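Thymine dioxygenase (Neurospora crassa, PDB 5C3R) probably oxidises the methyl group of thymine stepwise, as a non-haem dioxygenase that uses iron, 2-oxoglutarate and molecular oxygen. Local coordinates at residues H216-S221 / V253-D258; I222-Q227 / Y293-N298; S122-R127 / D188-L193. All blocks are in the same frame, centred on the assembly; numbering follows the deposited sequence.

Following the chain from the N terminus, interaction 3 comes first. Residues 122-127 pair with 188-193, closing a loop of 60 residues, about half of them helical. It ties the N-terminal family region to the 2OG-Fe(II) oxygenase region and is complete before the other two begin. Residues 216-221 then run straight into 222-227. The first range is met by 253-258, across 31 residues, and the second by 293-298, across 65, so interactions 1 and 2 cross. Strands 251-256, 222-227, 284-295, 190-200 and 121-125 follow one another across the main sheet. All three contacts touch both 2-oxoglutarate and 5-hydroxymethyl uracil.

Interaction 1. Residues H216-S221 / V253-D258. With NI (nickel (II) ion), chain E; HMU (5-hydroxymethyl uracil), chain G; AKG (2-oxoglutaric acid), chain F.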
# COMPACT_ATOMS: atom_id res chain seq x y z
N HIS A 216 -9.13 5.24 -3.15
CA HIS A 216 -9.35 4.58 -1.88
C HIS A 216 -8.38 5.12 -0.85
O HIS A 216 -7.46 5.86 -1.19
CB HIS A 216 -9.11 3.08 -2.02
CG HIS A 216 -7.72 2.75 -2.46
ND1 HIS A 216 -7.29 2.91 -3.75
CD2 HIS A 216 -6.65 2.30 -1.76
CE1 HIS A 216 -6.02 2.55 -3.84
NE2 HIS A 216 -5.61 2.18 -2.65
N THR A 217 -8.62 4.75 0.40
CA THR A 217 -7.63 4.86 1.45
C THR A 217 -7.20 3.44 1.80
O THR A 217 -8.02 2.51 1.71
CB THR A 217 -8.22 5.54 2.70
OG1 THR A 217 -9.41 4.87 3.12
CG2 THR A 217 -8.54 6.99 2.39
N ASP A 218 -5.94 3.26 2.17
CA ASP A 218 -5.47 1.98 2.71
C ASP A 218 -5.96 1.81 4.14
O ASP A 218 -6.31 2.79 4.80
CB ASP A 218 -3.94 1.90 2.69
CG ASP A 218 -3.36 1.94 1.28
OD1 ASP A 218 -4.13 1.86 0.29
OD2 ASP A 218 -2.13 2.06 1.16
N TYR A 219 -5.95 0.56 4.61
CA TYR A 219 -6.65 0.16 5.83
C TYR A 219 -5.78 0.14 7.08
O TYR A 219 -6.27 0.39 8.18
CB TYR A 219 -7.24 -1.25 5.67
CG TYR A 219 -8.01 -1.50 4.40
CD1 TYR A 219 -8.77 -0.50 3.81
CD2 TYR A 219 -8.00 -2.75 3.80
CE1 TYR A 219 -9.48 -0.73 2.65
CE2 TYR A 219 -8.71 -2.99 2.64
CZ TYR A 219 -9.45 -1.97 2.07
OH TYR A 219 -10.17 -2.19 0.92
N GLY A 220 -4.49 -0.19 6.90
CA GLY A 220 -3.61 -0.57 8.01
C GLY A 220 -2.86 0.57 8.67
O GLY A 220 -3.39 1.68 8.80
N SER A 221 -1.64 0.29 9.12
CA SER A 221 -0.79 1.29 9.76
C SER A 221 -0.07 2.12 8.69
O SER A 221 -0.31 3.33 8.57
CB SER A 221 0.22 0.64 10.71
OG SER A 221 0.93 -0.42 10.06
N VAL A 253 7.48 4.89 -1.73
CA VAL A 253 6.43 5.80 -1.32
C VAL A 253 5.75 5.17 -0.11
O VAL A 253 5.32 4.02 -0.18
CB VAL A 253 5.41 6.03 -2.46
CG1 VAL A 253 4.36 7.05 -2.05
CG2 VAL A 253 6.11 6.48 -3.73
N VAL A 254 5.70 5.90 0.99
CA VAL A 254 5.15 5.38 2.24
C VAL A 254 3.97 6.24 2.64
O VAL A 254 4.09 7.47 2.75
CB VAL A 254 6.18 5.39 3.39
CG1 VAL A 254 5.61 4.71 4.62
CG2 VAL A 254 7.47 4.68 2.98
N ASN A 255 2.83 5.60 2.88
CA ASN A 255 1.64 6.32 3.30
C ASN A 255 0.98 5.67 4.50
O ASN A 255 1.02 4.45 4.67
CB ASN A 255 0.65 6.43 2.15
CG ASN A 255 0.11 5.09 1.70
OD1 ASN A 255 0.80 4.32 1.05
ND2 ASN A 255 -1.14 4.82 2.03
N ALA A 256 0.39 6.50 5.35
CA ALA A 256 -0.35 6.00 6.50
C ALA A 256 -1.70 5.46 6.06
O ALA A 256 -2.30 5.95 5.10
CB ALA A 256 -0.52 7.10 7.54
N GLY A 257 -2.17 4.44 6.76
CA GLY A 257 -3.48 3.84 6.52
C GLY A 257 -4.49 4.28 7.55
O GLY A 257 -4.16 4.98 8.52
N ASP A 258 -5.74 3.86 7.36
CA ASP A 258 -6.86 4.34 8.17
C ASP A 258 -6.75 3.96 9.64
O ASP A 258 -7.24 4.69 10.51
CB ASP A 258 -8.18 3.84 7.60
CG ASP A 258 -8.50 4.47 6.26
OD1 ASP A 258 -7.93 5.55 5.97
OD2 ASP A 258 -9.30 3.90 5.50
NI NI E . -3.47 2.05 -1.82
N1 HMU G . -5.82 -4.66 0.88
C2 HMU G . -5.18 -4.65 2.20
O2 HMU G . -4.91 -5.68 2.76
N3 HMU G . -4.88 -3.36 2.83
C4 HMU G . -5.21 -2.14 2.16
O3 HMU G . -5.82 -1.03 -1.25
O4 HMU G . -4.95 -1.10 2.70
C5 HMU G . -5.84 -2.18 0.84
CM5 HMU G . -6.19 -0.90 0.10
C6 HMU G . -6.14 -3.46 0.22
C1 AKG F . -3.04 -0.24 -3.48
O1 AKG F . -3.63 -0.07 -2.40
O2 AKG F . -2.89 -1.39 -3.95
C2 AKG F . -2.53 0.93 -4.22
O5 AKG F . -2.74 2.06 -3.77
C3 AKG F . -1.77 0.71 -5.52
C4 AKG F . -0.98 1.95 -5.93
C5 AKG F . -0.03 1.66 -7.08
O3 AKG F . 0.83 2.51 -7.34
O4 AKG F . -0.12 0.60 -7.75
O HOH W 1 -4.52 5.80 2.66
O HOH W 2 -1.30 1.85 -1.26
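The Asp218 carboxylate and the Asn255 amide meet with their planes 63° apart. Asn255 ND2 reaches Asp218 OD2 at 3.1 Å by a nearly straight bond, 172° at the hydrogen. The oxygen lies in the amide plane, but the nitrogen comes from above the carboxylate plane. Thr223 OG1 and a water bound to the nickel also hold this oxygen. Three partners therefore fix the rotation of the carboxylate and leave Asp218 OD1 directed at the metal, 2.2 Å away. Chi1 of -63°, CG anti to the carbonyl carbon, carries Asp218 to the metal.

The His216 ring has Asp218 OD1 and 2-oxoglutarate C2 at its edge, in its plane. Its NE2 binds the nickel at 2.3 Å. One face of the Tyr219 ring carries 5-hydroxymethyl uracil, with C4 of the base 3.3 Å above the ring plane and toward the rim. The backbone Tyr219 N grips O4 of the same base at 2.7 Å.

Backbone and side-chain bonds fasten the rest of the loop. Thr217 OG1 donates to the syn lone pair of Asp258 OD2 at 2.6 Å. Arg330 forms a salt bridge with that oxygen. Asp258 N binds Asp218 O, and Gly257 N binds Ser221 O at 2.8 Å. Gly257 is the N-cap residue of helix 258-263, so the loop is tied to the start of that helix.

His273, O1 and O5 of 2-oxoglutarate and the water complete the metal shell. This is the His-X-Asp...His facial triad of 2-oxoglutarate-dependent oxygenases, set in a cupin-type double-stranded beta-helix, with nickel at the site normally used by iron.

Interaction 2. Residues I222-Q227 / Y293-N298. With HMU (5-hydroxymethyl uracil), chain G; AKG (2-oxoglutaric acid), chain F.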
# COMPACT_ATOMS: atom_id res chain seq x y z
N ILE A 222 0.81 1.47 7.93
CA ILE A 222 1.45 2.09 6.78
C ILE A 222 1.50 1.13 5.60
O ILE A 222 1.34 -0.09 5.76
CB ILE A 222 2.90 2.60 7.06
CG1 ILE A 222 3.84 1.45 7.39
CG2 ILE A 222 2.91 3.64 8.18
CD1 ILE A 222 5.31 1.83 7.32
N THR A 223 1.74 1.69 4.42
CA THR A 223 1.92 0.92 3.21
C THR A 223 3.24 1.34 2.58
O THR A 223 3.49 2.53 2.38
CB THR A 223 0.77 1.17 2.22
OG1 THR A 223 -0.45 0.72 2.79
CG2 THR A 223 1.00 0.44 0.90
N LEU A 224 4.09 0.36 2.28
CA LEU A 224 5.33 0.61 1.55
C LEU A 224 5.03 0.34 0.09
O LEU A 224 4.78 -0.80 -0.30
CB LEU A 224 6.45 -0.31 2.03
CG LEU A 224 6.67 -0.30 3.54
CD1 LEU A 224 7.54 -1.47 3.96
CD2 LEU A 224 7.29 1.02 3.96
N LEU A 225 5.02 1.40 -0.71
CA LEU A 225 4.70 1.29 -2.12
C LEU A 225 5.93 1.48 -2.98
O LEU A 225 6.50 2.57 -3.04
CB LEU A 225 3.61 2.29 -2.50
CG LEU A 225 3.09 2.18 -3.94
CD1 LEU A 225 2.44 0.83 -4.21
CD2 LEU A 225 2.09 3.29 -4.20
N PHE A 226 6.32 0.40 -3.65
CA PHE A 226 7.42 0.38 -4.60
C PHE A 226 6.81 0.44 -6.00
O PHE A 226 6.10 -0.48 -6.41
CB PHE A 226 8.21 -0.93 -4.44
CG PHE A 226 8.72 -1.19 -3.05
CD1 PHE A 226 7.90 -1.74 -2.08
CD2 PHE A 226 10.04 -0.91 -2.71
CE1 PHE A 226 8.38 -2.00 -0.80
CE2 PHE A 226 10.53 -1.16 -1.44
CZ PHE A 226 9.69 -1.70 -0.48
N GLN A 227 7.06 1.52 -6.74
CA GLN A 227 6.52 1.66 -8.10
C GLN A 227 7.64 1.72 -9.13
O GLN A 227 8.74 2.16 -8.84
CB GLN A 227 5.61 2.89 -8.22
CG GLN A 227 6.29 4.22 -7.95
CD GLN A 227 5.40 5.41 -8.24
OE1 GLN A 227 4.43 5.31 -9.00
NE2 GLN A 227 5.73 6.55 -7.64
N TYR A 293 3.17 -3.22 -0.08
CA TYR A 293 3.32 -3.99 1.14
C TYR A 293 2.49 -3.33 2.23
O TYR A 293 2.90 -2.34 2.83
CB TYR A 293 4.80 -4.07 1.53
CG TYR A 293 5.08 -4.99 2.69
CD1 TYR A 293 5.30 -6.35 2.50
CD2 TYR A 293 5.15 -4.50 3.99
CE1 TYR A 293 5.57 -7.19 3.56
CE2 TYR A 293 5.43 -5.33 5.06
CZ TYR A 293 5.64 -6.68 4.84
OH TYR A 293 5.92 -7.52 5.90
N PHE A 294 1.32 -3.89 2.48
CA PHE A 294 0.42 -3.35 3.49
C PHE A 294 0.89 -3.78 4.87
O PHE A 294 0.94 -4.97 5.16
CB PHE A 294 -1.01 -3.82 3.24
CG PHE A 294 -1.55 -3.44 1.89
CD1 PHE A 294 -1.66 -2.11 1.53
CD2 PHE A 294 -1.95 -4.41 0.99
CE1 PHE A 294 -2.16 -1.75 0.29
CE2 PHE A 294 -2.46 -4.06 -0.25
CZ PHE A 294 -2.55 -2.73 -0.60
N CYS A 295 1.27 -2.80 5.70
CA CYS A 295 1.65 -3.07 7.08
C CYS A 295 0.44 -2.85 8.00
O CYS A 295 -0.32 -1.89 7.82
CB CYS A 295 2.81 -2.17 7.51
SG CYS A 295 4.26 -2.18 6.41
N ASN A 296 0.26 -3.76 8.95
CA ASN A 296 -0.84 -3.70 9.92
C ASN A 296 -0.36 -3.92 11.35
O ASN A 296 0.68 -4.55 11.56
CB ASN A 296 -1.86 -4.79 9.62
CG ASN A 296 -2.45 -4.68 8.23
OD1 ASN A 296 -3.07 -3.67 7.88
ND2 ASN A 296 -2.28 -5.73 7.43
N PRO A 297 -1.11 -3.41 12.34
CA PRO A 297 -0.86 -3.84 13.71
C PRO A 297 -1.10 -5.34 13.83
O PRO A 297 -1.79 -5.93 12.99
CB PRO A 297 -1.90 -3.07 14.54
CG PRO A 297 -2.32 -1.94 13.68
CD PRO A 297 -2.22 -2.44 12.27
N ASN A 298 -0.54 -5.97 14.85
CA ASN A 298 -0.84 -7.37 15.13
C ASN A 298 -2.35 -7.55 15.15
O ASN A 298 -3.06 -6.70 15.69
CB ASN A 298 -0.24 -7.80 16.47
CG ASN A 298 1.27 -7.60 16.53
OD1 ASN A 298 1.94 -7.53 15.51
ND2 ASN A 298 1.80 -7.50 17.74
N1 HMU G . -5.82 -4.66 0.88
C2 HMU G . -5.18 -4.65 2.20
O2 HMU G . -4.91 -5.68 2.76
N3 HMU G . -4.88 -3.36 2.83
C4 HMU G . -5.21 -2.14 2.16
O3 HMU G . -5.82 -1.03 -1.25
O4 HMU G . -4.95 -1.10 2.70
C5 HMU G . -5.84 -2.18 0.84
CM5 HMU G . -6.19 -0.90 0.10
C6 HMU G . -6.14 -3.46 0.22
C1 AKG F . -3.04 -0.24 -3.48
O1 AKG F . -3.63 -0.07 -2.40
O2 AKG F . -2.89 -1.39 -3.95
C2 AKG F . -2.53 0.93 -4.22
O5 AKG F . -2.74 2.06 -3.77
C3 AKG F . -1.77 0.71 -5.52
C4 AKG F . -0.98 1.95 -5.93
C5 AKG F . -0.03 1.66 -7.08
O3 AKG F . 0.83 2.51 -7.34
O4 AKG F . -0.12 0.60 -7.75
O HOH W 3 -1.65 -0.66 5.25
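Leu224 and Tyr293 form a hydrogen-bonded pair between strands 222-227 and 284-295, which run antiparallel. Tyr293 N donates to Leu224 O at 2.9 Å and Leu224 N returns the bond to Tyr293 O at 3.0 Å. Next to it, Thr223 and Phe294 make a non-hydrogen-bonded pair. Cys295 N reaches Ile222 O at 2.7 Å.

Polar contacts gather at Thr223. Through its bond to Asp218 it supports a metal ligand from the second shell. A water donates to both Thr223 OG1 and Cys295 O and bridges the two strands on this side.

Phe294 makes the aromatic contacts with the ligands. Phe294 and Thr223 rise together from the same face of the sheet. Thr223 OG1 sits at the ring edge, in the ring plane, 3.3 Å from Phe294 CD1. The hydroxyl is there because chi1 of -64° sets OG1 anti to the carbonyl carbon. One face of the ring lies against 5-hydroxymethyl uracil, with N3 of the base 3.4 Å above the plane. The carboxylate carbon C1 of 2-oxoglutarate lies at the ring edge, and its O1 is 3.4 Å from Phe294 CZ. The ring thus borders both ligands.

Apolar contacts fill the opposite face of the sheet. Leu224 CD1 touches Tyr293 CD2 at 3.9 Å, and Ile222 CG1 touches Cys295 CB at 3.8 Å.

The face with Ile222, Leu224, Tyr293 and Cys295 is covered largely by helix 147-173, where Phe155 meets the Tyr293 ring edge-to-face and His162 packs on Ile222 and Cys295. Leu260 of helix 258-263 also packs on Ile222. Within the sheet, strand 251-256 adjoins 222-227 on one side, and strand 190-200 adjoins 284-295 on the other.

Interaction 3. Residues S122-R127 / D188-L193; sequences SYEIGR and DNILRL. With AKG (2-oxoglutaric acid), chain F; HMU (5-hydroxymethyl uracil), chain G.
Arg192 runs out beside Glu124 with CG anti to the backbone N (chi1 178°) and then bends at chi3, -96°. This bend turns the guanidinium toward both the glutamate and the ligands. Arg192 NE donates to Glu124 OE1 at 2.9 Å in a salt bridge, and a weaker bond from NH2 goes to the same oxygen. NE comes from above the carboxylate plane. Arg192 NH1 binds 2-oxoglutarate O2 at 2.9 Å, at the guanidinium edge, while C6 of 5-hydroxymethyl uracil lies over one face. A water links Glu124 OE1 to N1 of the base. A leucine in place of Arg192 would probably leave Glu124 without its counter-charge and 2-oxoglutarate O2 without this donor.

Further along, Arg127 grips Asp188 OD1 side-on through NE, 2.8 Å, and NH2, 3.1 Å. The paired strands put Tyr123 with Leu193 and Ile125 with Leu191 on the face away from Glu124 and Arg192, against helix 147-173 and helix 57-71.

The Arg192 guanidinium joins the carboxylate of a strand to that of the cosubstrate, and its positive charge is likely to offset both negative groups beside the bound base.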
# COMPACT_ATOMS: atom_id res chain seq x y z
N SER A 122 -3.64 -8.86 -9.36
CA SER A 122 -2.81 -8.86 -8.17
C SER A 122 -2.57 -10.25 -7.61
O SER A 122 -3.28 -11.20 -7.94
CB SER A 122 -3.45 -7.97 -7.10
OG SER A 122 -4.71 -8.49 -6.71
N TYR A 123 -1.55 -10.35 -6.77
CA TYR A 123 -1.25 -11.57 -6.05
C TYR A 123 -0.74 -11.21 -4.66
O TYR A 123 0.27 -10.51 -4.52
CB TYR A 123 -0.22 -12.39 -6.79
CG TYR A 123 0.15 -13.68 -6.10
CD1 TYR A 123 -0.71 -14.77 -6.10
CD2 TYR A 123 1.37 -13.81 -5.44
CE1 TYR A 123 -0.38 -15.96 -5.48
CE2 TYR A 123 1.71 -14.99 -4.80
CZ TYR A 123 0.84 -16.07 -4.82
OH TYR A 123 1.17 -17.24 -4.19
N GLU A 124 -1.44 -11.70 -3.64
CA GLU A 124 -1.16 -11.30 -2.28
C GLU A 124 -0.57 -12.42 -1.43
O GLU A 124 -1.09 -13.53 -1.40
CB GLU A 124 -2.42 -10.72 -1.66
CG GLU A 124 -2.79 -9.41 -2.33
CD GLU A 124 -4.17 -8.91 -1.97
OE1 GLU A 124 -4.29 -7.73 -1.58
OE2 GLU A 124 -5.13 -9.69 -2.09
N ILE A 125 0.52 -12.09 -0.74
CA ILE A 125 1.28 -13.01 0.09
C ILE A 125 1.26 -12.50 1.53
O ILE A 125 1.64 -11.35 1.78
CB ILE A 125 2.75 -13.06 -0.37
CG1 ILE A 125 2.85 -13.72 -1.75
CG2 ILE A 125 3.62 -13.79 0.63
CD1 ILE A 125 4.11 -13.35 -2.50
N GLY A 126 0.82 -13.35 2.46
CA GLY A 126 0.87 -13.05 3.90
C GLY A 126 2.07 -13.73 4.53
O GLY A 126 2.85 -14.39 3.83
N ARG A 127 2.24 -13.59 5.84
CA ARG A 127 3.31 -14.30 6.54
C ARG A 127 3.04 -15.80 6.51
O ARG A 127 1.89 -16.22 6.57
CB ARG A 127 3.49 -13.81 7.98
CG ARG A 127 2.39 -14.17 8.95
CD ARG A 127 2.72 -13.68 10.35
NE ARG A 127 1.55 -13.70 11.23
CZ ARG A 127 1.23 -14.68 12.08
NH1 ARG A 127 1.99 -15.75 12.20
NH2 ARG A 127 0.13 -14.57 12.82
N ASP A 188 1.83 -9.23 10.76
CA ASP A 188 0.56 -9.57 10.09
C ASP A 188 0.34 -8.65 8.88
O ASP A 188 -0.67 -7.95 8.79
CB ASP A 188 -0.61 -9.46 11.08
CG ASP A 188 -0.64 -10.61 12.07
OD1 ASP A 188 -0.44 -11.76 11.65
OD2 ASP A 188 -0.87 -10.36 13.27
N ASN A 189 1.29 -8.69 7.96
CA ASN A 189 1.33 -7.77 6.84
C ASN A 189 0.96 -8.50 5.57
O ASN A 189 0.92 -9.73 5.55
CB ASN A 189 2.73 -7.17 6.72
CG ASN A 189 3.20 -6.54 8.01
OD1 ASN A 189 2.41 -5.98 8.76
ND2 ASN A 189 4.49 -6.62 8.27
N ILE A 190 0.68 -7.74 4.51
CA ILE A 190 0.29 -8.32 3.22
C ILE A 190 1.12 -7.73 2.10
O ILE A 190 1.10 -6.53 1.86
CB ILE A 190 -1.21 -8.12 2.93
CG1 ILE A 190 -2.07 -8.83 3.99
CG2 ILE A 190 -1.58 -8.62 1.54
CD1 ILE A 190 -1.99 -10.34 3.98
N LEU A 191 1.86 -8.60 1.42
CA LEU A 191 2.66 -8.24 0.26
C LEU A 191 1.79 -8.39 -0.98
O LEU A 191 1.50 -9.51 -1.41
CB LEU A 191 3.89 -9.15 0.17
CG LEU A 191 4.79 -9.13 -1.06
CD1 LEU A 191 5.39 -7.75 -1.28
CD2 LEU A 191 5.89 -10.17 -0.88
N ARG A 192 1.35 -7.26 -1.54
CA ARG A 192 0.53 -7.27 -2.74
C ARG A 192 1.37 -6.97 -3.98
O ARG A 192 1.83 -5.84 -4.17
CB ARG A 192 -0.61 -6.26 -2.63
CG ARG A 192 -1.49 -6.17 -3.87
CD ARG A 192 -2.52 -5.05 -3.79
NE ARG A 192 -3.83 -5.52 -3.33
CZ ARG A 192 -4.93 -4.76 -3.25
NH1 ARG A 192 -4.90 -3.47 -3.60
NH2 ARG A 192 -6.07 -5.28 -2.82
N LEU A 193 1.57 -7.98 -4.81
CA LEU A 193 2.20 -7.78 -6.11
C LEU A 193 1.13 -7.31 -7.08
O LEU A 193 0.02 -7.84 -7.07
CB LEU A 193 2.82 -9.09 -6.62
CG LEU A 193 3.79 -9.80 -5.67
CD1 LEU A 193 4.25 -11.10 -6.29
CD2 LEU A 193 4.99 -8.93 -5.33
C1 AKG F . -3.04 -0.24 -3.48
O1 AKG F . -3.63 -0.07 -2.40
O2 AKG F . -2.89 -1.39 -3.95
C2 AKG F . -2.53 0.93 -4.22
O5 AKG F . -2.74 2.06 -3.77
C3 AKG F . -1.77 0.71 -5.52
C4 AKG F . -0.98 1.95 -5.93
C5 AKG F . -0.03 1.66 -7.08
O3 AKG F . 0.83 2.51 -7.34
O4 AKG F . -0.12 0.60 -7.75
N1 HMU G . -5.82 -4.66 0.88
C2 HMU G . -5.18 -4.65 2.20
O2 HMU G . -4.91 -5.68 2.76
N3 HMU G . -4.88 -3.36 2.83
C4 HMU G . -5.21 -2.14 2.16
O3 HMU G . -5.82 -1.03 -1.25
O4 HMU G . -4.95 -1.10 2.70
C5 HMU G . -5.84 -2.18 0.84
CM5 HMU G . -6.19 -0.90 0.10
C6 HMU G . -6.14 -3.46 0.22
O HOH W 4 -6.23 -7.19 -0.03
O HOH W 5 0.05 -11.95 7.08